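Local coordinates for serine-rich secreted cell wall anchored (LPXTG-motif ) protein (Lactobacillus reuteri ATCC 53608, PDB 5NXK) that probably mediates bacterial adhesion in the gut through a beta-solenoid domain of a serine-rich, cell-wall-anchored surface protein, at residues 164-169 / 190-195. Residues are numbered along the deposited sequence; the frame is centred on the assembly and turned at random.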
# COMPACT_ATOMS: atom_id res chain seq x y z
N TYR A 164 0.74 0.55 -4.74
CA TYR A 164 1.88 1.17 -5.41
C TYR A 164 2.26 2.40 -4.61
O TYR A 164 1.88 3.53 -4.93
CB TYR A 164 1.51 1.52 -6.86
CG TYR A 164 2.65 1.89 -7.77
CD1 TYR A 164 3.57 0.94 -8.19
CD2 TYR A 164 2.79 3.20 -8.25
CE1 TYR A 164 4.60 1.26 -9.04
CE2 TYR A 164 3.82 3.54 -9.13
CZ TYR A 164 4.72 2.56 -9.52
OH TYR A 164 5.75 2.86 -10.37
N VAL A 165 3.03 2.16 -3.55
CA VAL A 165 3.36 3.17 -2.56
C VAL A 165 4.86 3.35 -2.62
O VAL A 165 5.62 2.42 -2.37
CB VAL A 165 2.93 2.74 -1.14
CG1 VAL A 165 3.37 3.79 -0.11
CG2 VAL A 165 1.42 2.49 -1.09
N SER A 166 5.30 4.56 -2.94
CA SER A 166 6.68 4.73 -3.34
C SER A 166 7.70 4.35 -2.26
O SER A 166 8.67 3.63 -2.54
CB SER A 166 6.92 6.18 -3.77
OG SER A 166 8.21 6.31 -4.34
N ASN A 167 7.50 4.82 -1.03
CA ASN A 167 8.60 4.78 -0.06
C ASN A 167 8.44 3.89 1.16
O ASN A 167 9.42 3.31 1.63
CB ASN A 167 8.92 6.19 0.43
CG ASN A 167 9.22 7.11 -0.71
OD1 ASN A 167 8.40 7.96 -1.05
ND2 ASN A 167 10.37 6.93 -1.35
N ALA A 168 7.25 3.84 1.73
CA ALA A 168 7.11 3.02 2.93
C ALA A 168 5.73 2.44 3.14
O ALA A 168 4.73 3.13 2.98
CB ALA A 168 7.52 3.82 4.16
N ILE A 169 5.67 1.16 3.47
CA ILE A 169 4.44 0.58 4.00
C ILE A 169 4.78 0.01 5.37
O ILE A 169 5.63 -0.88 5.50
CB ILE A 169 3.87 -0.50 3.08
CG1 ILE A 169 3.50 0.10 1.71
CG2 ILE A 169 2.63 -1.14 3.68
CD1 ILE A 169 3.07 -0.95 0.73
N LEU A 190 6.78 -1.13 -4.15
CA LEU A 190 7.35 0.13 -3.69
C LEU A 190 8.50 0.46 -4.63
O LEU A 190 9.49 -0.26 -4.69
CB LEU A 190 7.83 0.04 -2.24
CG LEU A 190 6.80 -0.29 -1.15
CD1 LEU A 190 6.58 -1.80 -1.01
CD2 LEU A 190 7.18 0.35 0.19
N LEU A 191 8.34 1.55 -5.36
CA LEU A 191 9.28 1.95 -6.40
C LEU A 191 9.63 3.43 -6.24
O LEU A 191 8.76 4.25 -5.94
CB LEU A 191 8.68 1.69 -7.79
CG LEU A 191 9.48 2.01 -9.07
CD1 LEU A 191 9.16 0.99 -10.18
CD2 LEU A 191 9.21 3.46 -9.55
N THR A 192 10.90 3.78 -6.43
CA THR A 192 11.24 5.19 -6.57
C THR A 192 11.83 5.40 -7.95
O THR A 192 12.49 4.53 -8.50
CB THR A 192 12.25 5.67 -5.49
OG1 THR A 192 13.54 5.09 -5.75
CG2 THR A 192 11.78 5.24 -4.10
N ALA A 193 11.67 6.60 -8.48
CA ALA A 193 12.18 6.95 -9.79
C ALA A 193 13.19 8.06 -9.58
O ALA A 193 13.28 8.61 -8.49
CB ALA A 193 11.05 7.40 -10.71
N VAL A 194 13.94 8.38 -10.63
CA VAL A 194 15.07 9.30 -10.52
C VAL A 194 14.77 10.60 -9.77
O VAL A 194 15.55 10.99 -8.92
CB VAL A 194 15.61 9.64 -11.92
CG1 VAL A 194 16.61 10.78 -11.86
CG2 VAL A 194 16.24 8.39 -12.54
N PRO A 195 13.61 11.24 -10.02
CA PRO A 195 13.54 12.50 -9.27
C PRO A 195 13.00 12.38 -7.83
O PRO A 195 12.77 13.41 -7.20
CB PRO A 195 12.56 13.35 -10.11
CG PRO A 195 12.48 12.66 -11.44
CD PRO A 195 12.63 11.20 -11.12
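Leu-190 fits its side chain into the bend that Val-165 to Ile-169 makes as the chain turns into strand 168-171. Its CB lies 3.3 Å from Val-165 O, and CG is as close to that same carbonyl oxygen. CD2 is also 3.6 Å from Val-165 O and 3.7 Å from Ile-169 N, while CD1 meets Ile-169 CD1 at 4.0 Å. With CG beside its own backbone N (chi1 -60°), the leucine reaches the isoleucine, and the two side chains pass at a slant. Val-165 O also receives a CA-H...O contact from Leu-190 CA, with an angle of 141° at the hydrogen.

One hydrogen bond joins the segments: Ser-166 OG donates to Leu-191 O over 2.7 Å, tilted 25° from the carbonyl plane. This buried hydroxyl thereby ties the bend to the end of strand 186-191. Thr-192 CG2 makes van der Waals contact with Asn-167 ND2 at 3.5 Å, a methyl accepting no bond; ND2 bonds to Ile-200 O, and OD1 to Lys-122 N. Tyr-164 OH comes 3.6 Å from Leu-191 CD2; the tyrosine ring stacks with Trp-114.

Strand 168-171 belongs to the long parallel sheet; strand 186-191 is an outermost strand of another. The turn leaving strand 163-164 stacks on the matching turn after strand 186-191, while Leu-190 fills the coil interior against Ile-169, as in the parallel beta-solenoid of pectate-lyase-like adhesins.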